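PDB 4D7P: superoxide reductase from Giardia intestinalis, which probably reduces superoxide to hydrogen peroxide at a mononuclear non-haem iron centre, as expected of a defence against oxidative stress. Local coordinates for residues Val38-Pro41 and Tyr47-Thr50; Arg52-Thr57 and Asn61-Leu66. All coordinates share one frame; numbering follows the deposited sequence.

Contact 1 (Val38-Pro41 and Tyr47-Thr50); sequences VMHP and YIGT. With FE (Fe (III) ion), chain B.
The imidazole of His40 is sandwiched between two aliphatic groups. Over the centre of one face sits Ile48 CG1, 3.8 Å from the ring centroid and only 10° off its normal, a CH-pi contact. The opposite face receives Pro41 CD, offset toward the rim and contributed by the residue that follows the histidine. At the edge of the other aromatic ring, that of Tyr47, Gly49 CA lies in plane, while Trp72 of a second subunit meets the same ring. The end of Ile48 reaches further back along the histidine, its CD1 resting 3.6 Å from His40 CG, so the isoleucine runs across the imidazole as well as over its middle. Near the other end of the ring, His40 CE1 comes within 3.9 Å of Tyr47 C. The first torsion of His40 (chi1 -179°) sets CG opposite the backbone N and carries the ring toward strand 48-57. There its NE2 binds the iron at 2.2 Å. The remaining nitrogen is occupied too: His40 ND1 donates to Pro41 O at 2.6 Å, meeting a lone pair in the carbonyl plane, although the N-H is bent (141°). Held at both nitrogens, the imidazole has its rotation fixed, and the ND1 bond may make NE2 a somewhat better donor to the iron. Pro41 O also accepts a hydrogen bond from a water at 2.7 Å. The same water accepts one from Ile48 N at 2.9 Å, bridging two backbones that form no direct hydrogen bond. His19, His46, Cys99 and His102 supply the other four atoms bound to this iron, and Glu17, another residue of the metal site, packs against His40. Four histidines and one cysteine around a single iron are the hallmark of the active site of superoxide reductases.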
loop_
_atom_site.group_PDB
_atom_site.type_symbol
_atom_site.label_atom_id
_atom_site.label_comp_id
_atom_site.label_asym_id
_atom_site.label_seq_id
_atom_site.Cartn_x
_atom_site.Cartn_y
_atom_site.Cartn_z
ATOM N N VAL A 38 -16.213 -19.286 5.606
ATOM C CA VAL A 38 -17.024 -18.257 4.960
ATOM C C VAL A 38 -16.174 -17.066 4.507
ATOM O O VAL A 38 -15.404 -16.504 5.290
ATOM C CB VAL A 38 -18.123 -17.739 5.893
ATOM C CG1 VAL A 38 -19.142 -16.948 5.098
ATOM C CG2 VAL A 38 -18.780 -18.895 6.629
ATOM N N MET A 39 -16.309 -16.679 3.245
ATOM C CA MET A 39 -15.576 -15.525 2.752
ATOM C C MET A 39 -16.246 -14.243 3.214
ATOM O O MET A 39 -17.440 -14.049 2.989
ATOM C CB MET A 39 -15.488 -15.550 1.234
ATOM C CG MET A 39 -14.582 -14.469 0.676
ATOM S SD MET A 39 -12.810 -14.818 0.877
ATOM C CE MET A 39 -12.634 -16.306 -0.108
ATOM N N HIS A 40 -15.480 -13.371 3.859
ATOM C CA HIS A 40 -15.989 -12.072 4.311
ATOM C C HIS A 40 -16.528 -11.264 3.140
ATOM O O HIS A 40 -16.037 -11.406 2.031
ATOM C CB HIS A 40 -14.877 -11.300 5.019
ATOM C CG HIS A 40 -15.291 -9.958 5.539
ATOM N ND1 HIS A 40 -15.372 -8.838 4.738
ATOM C CD2 HIS A 40 -15.613 -9.550 6.792
ATOM C CE1 HIS A 40 -15.729 -7.801 5.474
ATOM N NE2 HIS A 40 -15.878 -8.207 6.724
ATOM N N PRO A 41 -17.561 -10.437 3.377
ATOM C CA PRO A 41 -18.065 -9.573 2.307
ATOM C C PRO A 41 -17.010 -8.684 1.646
ATOM O O PRO A 41 -15.958 -8.345 2.214
ATOM C CB PRO A 41 -19.121 -8.720 3.022
ATOM C CG PRO A 41 -19.659 -9.642 4.061
ATOM C CD PRO A 41 -18.461 -10.436 4.545
ATOM N N TYR A 47 -15.801 -4.029 3.646
ATOM C CA TYR A 47 -14.671 -4.681 3.002
ATOM C C TYR A 47 -13.537 -4.972 3.972
ATOM O O TYR A 47 -13.378 -4.284 4.978
ATOM C CB TYR A 47 -14.159 -3.809 1.856
ATOM C CG TYR A 47 -13.806 -2.373 2.260
ATOM C CD1 TYR A 47 -12.528 -2.054 2.686
ATOM C CD2 TYR A 47 -14.748 -1.348 2.197
ATOM C CE1 TYR A 47 -12.188 -0.764 3.043
ATOM C CE2 TYR A 47 -14.412 -0.024 2.560
ATOM C CZ TYR A 47 -13.117 0.246 2.981
ATOM O OH TYR A 47 -12.729 1.525 3.344
ATOM N N ILE A 48 -12.768 -6.014 3.681
ATOM C CA ILE A 48 -11.462 -6.147 4.291
ATOM C C ILE A 48 -10.494 -5.513 3.307
ATOM O O ILE A 48 -10.349 -5.959 2.160
ATOM C CB ILE A 48 -11.095 -7.604 4.604
ATOM C CG1 ILE A 48 -11.832 -8.040 5.874
ATOM C CG2 ILE A 48 -9.585 -7.755 4.804
ATOM C CD1 ILE A 48 -11.783 -9.546 6.108
ATOM N N GLY A 49 -9.884 -4.424 3.753
ATOM C CA GLY A 49 -9.084 -3.587 2.888
ATOM C C GLY A 49 -7.653 -4.050 2.795
ATOM O O GLY A 49 -7.014 -3.900 1.743
ATOM N N THR A 50 -7.127 -4.602 3.887
ATOM C CA THR A 50 -5.747 -5.083 3.862
ATOM C C THR A 50 -5.600 -6.405 4.572
ATOM O O THR A 50 -6.314 -6.698 5.524
ATOM C CB THR A 50 -4.735 -4.089 4.526
ATOM O OG1 THR A 50 -5.093 -3.878 5.902
ATOM C CG2 THR A 50 -4.674 -2.750 3.776
HETATM FE FE FE B . -16.554 -6.972 8.449
HETATM O O HOH W 1 -13.514 -7.586 1.391
#

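Contact 2 (Arg52-Thr57 and Asn61-Leu66); sequences RLFGIT and NVTLEL
Glu65 OE1 is gripped by two nitrogens of Arg52: NE lies 2.6 Å from it in a salt bridge with a bent N-H (138°), and NH2 adds a weak hydrogen bond. The pair joins neighbouring strands of an antiparallel beta hairpin, 48-57 and 63-71. The carboxylate and guanidinium planes stand 89° apart, and NE approaches OE1 from above the carboxylate plane, whereas OE1 itself lies at the guanidinium edge. Phe54 packs against the same guanidinium, its CZ over the centre of one face while Arg52 NH2 lies in plane at the ring's edge. The Glu65 chain, extended beyond CG, crosses the Phe54 ring at a slant, with Glu65 CB 3.4 Å from Phe54 CE2 and Glu65 CG in an off-centre CH-pi contact. The other carboxylate oxygen, OE2, accepts a bond from Trp72 of a third subunit, so Glu65 links the hairpin to the assembly.

Between the strands, Gly55 and Leu64 form a hydrogen-bonded pair: Gly55 N to Leu64 O and Leu64 N to Gly55 O are each 2.8 Å. One residue to either side, Phe54 faces Glu65 and Ile56 faces Thr63 as non-hydrogen-bonded pairs, their side chains on one face of the sheet. On that face Ile56 and Thr63 point the same way, and Ile56 CD1 packs 3.6 Å from Thr63 CG2. Further along, Leu66 N donates to Leu53 O, and Leu53 CD2 touches Leu66 CD1. Toward the turn, Thr57 N donates to Val62 O at 2.9 Å, while Asn61 OD1 accepts a hydrogen bond from Lys91 NZ. Thr57 places its hydroxyl between its own backbone N and carbonyl carbon (chi1 70°), where Thr57 OG1 accepts a hydrogen bond from Val62 N at 2.8 Å.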
loop_
_atom_site.group_PDB
_atom_site.type_symbol
_atom_site.label_atom_id
_atom_site.label_comp_id
_atom_site.label_asym_id
_atom_site.label_seq_id
_atom_site.Cartn_x
_atom_site.Cartn_y
_atom_site.Cartn_z
ATOM N N ARG A 52 -2.246 -8.146 6.115
ATOM C CA ARG A 52 -0.811 -8.022 6.341
ATOM C C ARG A 52 -0.275 -9.286 6.951
ATOM O O ARG A 52 -0.967 -9.922 7.744
ATOM C CB ARG A 52 -0.502 -6.839 7.259
ATOM C CG ARG A 52 -0.802 -5.510 6.636
ATOM C CD ARG A 52 -1.195 -4.493 7.670
ATOM N NE ARG A 52 -0.050 -3.753 8.180
ATOM C CZ ARG A 52 -0.054 -3.124 9.351
ATOM N NH1 ARG A 52 -1.142 -3.178 10.109
ATOM N NH2 ARG A 52 1.020 -2.461 9.778
ATOM N N LEU A 53 0.960 -9.633 6.589
ATOM C CA LEU A 53 1.654 -10.768 7.175
ATOM C C LEU A 53 2.909 -10.294 7.894
ATOM O O LEU A 53 3.732 -9.578 7.323
ATOM C CB LEU A 53 2.022 -11.816 6.107
ATOM C CG LEU A 53 2.630 -13.110 6.667
ATOM C CD1 LEU A 53 1.623 -13.812 7.574
ATOM C CD2 LEU A 53 3.107 -14.065 5.560
ATOM N N PHE A 54 3.032 -10.687 9.155
ATOM C CA PHE A 54 4.196 -10.367 9.972
ATOM C C PHE A 54 4.970 -11.631 10.311
ATOM O O PHE A 54 4.371 -12.676 10.571
ATOM C CB PHE A 54 3.789 -9.676 11.282
ATOM C CG PHE A 54 3.088 -8.366 11.097
ATOM C CD1 PHE A 54 1.713 -8.317 10.915
ATOM C CD2 PHE A 54 3.796 -7.180 11.142
ATOM C CE1 PHE A 54 1.068 -7.110 10.747
ATOM C CE2 PHE A 54 3.150 -5.961 10.976
ATOM C CZ PHE A 54 1.790 -5.930 10.774
ATOM N N GLY A 55 6.297 -11.534 10.314
ATOM C CA GLY A 55 7.125 -12.553 10.949
ATOM C C GLY A 55 7.681 -12.112 12.299
ATOM O O GLY A 55 8.227 -11.017 12.424
ATOM N N ILE A 56 7.552 -12.958 13.317
ATOM C CA ILE A 56 8.175 -12.681 14.608
ATOM C C ILE A 56 9.579 -13.284 14.629
ATOM O O ILE A 56 9.744 -14.506 14.531
ATOM C CB ILE A 56 7.374 -13.245 15.772
ATOM C CG1 ILE A 56 5.887 -12.962 15.577
ATOM C CG2 ILE A 56 7.861 -12.653 17.076
ATOM C CD1 ILE A 56 5.566 -11.525 15.409
ATOM N N THR A 57 10.588 -12.425 14.754
ATOM C CA THR A 57 11.974 -12.860 14.628
ATOM C C THR A 57 12.470 -13.603 15.864
ATOM O O THR A 57 12.110 -13.264 16.993
ATOM C CB THR A 57 12.910 -11.668 14.374
ATOM O OG1 THR A 57 13.001 -10.871 15.563
ATOM C CG2 THR A 57 12.383 -10.815 13.228
ATOM N N ASN A 61 13.064 -10.891 18.872
ATOM C CA ASN A 61 11.625 -10.846 19.145
ATOM C C ASN A 61 10.914 -9.676 18.462
ATOM O O ASN A 61 10.005 -9.059 19.028
ATOM C CB ASN A 61 11.366 -10.779 20.645
ATOM C CG ASN A 61 9.927 -11.067 20.986
ATOM O OD1 ASN A 61 9.344 -12.027 20.484
ATOM N ND2 ASN A 61 9.327 -10.211 21.802
ATOM N N VAL A 62 11.327 -9.367 17.242
ATOM C CA VAL A 62 10.727 -8.258 16.508
ATOM C C VAL A 62 9.498 -8.734 15.751
ATOM O O VAL A 62 9.476 -9.846 15.251
ATOM C CB VAL A 62 11.750 -7.630 15.537
ATOM C CG1 VAL A 62 11.133 -6.490 14.718
ATOM C CG2 VAL A 62 12.981 -7.146 16.321
ATOM N N THR A 63 8.468 -7.898 15.692
ATOM C CA THR A 63 7.299 -8.186 14.865
ATOM C C THR A 63 7.456 -7.486 13.513
ATOM O O THR A 63 7.099 -6.319 13.349
ATOM C CB THR A 63 6.002 -7.745 15.558
ATOM O OG1 THR A 63 5.863 -8.460 16.793
ATOM C CG2 THR A 63 4.799 -8.040 14.686
ATOM N N LEU A 64 8.030 -8.203 12.556
ATOM C CA LEU A 64 8.479 -7.609 11.304
ATOM C C LEU A 64 7.444 -7.771 10.177
ATOM O O LEU A 64 7.093 -8.892 9.818
ATOM C CB LEU A 64 9.805 -8.254 10.902
ATOM C CG LEU A 64 10.558 -7.775 9.668
ATOM C CD1 LEU A 64 11.049 -6.335 9.852
ATOM C CD2 LEU A 64 11.724 -8.715 9.385
ATOM N N GLU A 65 6.952 -6.666 9.624
ATOM C CA GLU A 65 5.971 -6.765 8.550
ATOM C C GLU A 65 6.653 -7.227 7.283
ATOM O O GLU A 65 7.601 -6.606 6.808
ATOM C CB GLU A 65 5.251 -5.440 8.299
ATOM C CG GLU A 65 4.071 -5.618 7.341
ATOM C CD GLU A 65 3.351 -4.325 7.027
ATOM O OE1 GLU A 65 2.559 -3.854 7.864
ATOM O OE2 GLU A 65 3.573 -3.775 5.937
ATOM N N LEU A 66 6.179 -8.339 6.747
ATOM C CA LEU A 66 6.766 -8.896 5.544
ATOM C C LEU A 66 6.156 -8.265 4.317
ATOM O O LEU A 66 6.844 -8.073 3.307
ATOM C CB LEU A 66 6.583 -10.415 5.510
ATOM C CG LEU A 66 6.995 -11.109 6.814
ATOM C CD1 LEU A 66 6.715 -12.587 6.708
ATOM C CD2 LEU A 66 8.470 -10.853 7.116
#

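Contact 1 precedes contact 2 along the chain, and strand 48-57 serves both: its first residue, Ile48, packs against the loop carrying His40, and its later ones pair with strand 63-71. The two centres are about 22 Å apart, on opposite sides of the chain's centre, and apart from adjoining in sequence the segments do not touch. Strand 48-57 lies between 63-71 and 90-99 in the antiparallel four-stranded sheet. One strand therefore runs from the iron site at one end to the hairpin turn at the other. Other subunits reach both regions, so the sheet takes part in the assembly as well as in framing the metal centre.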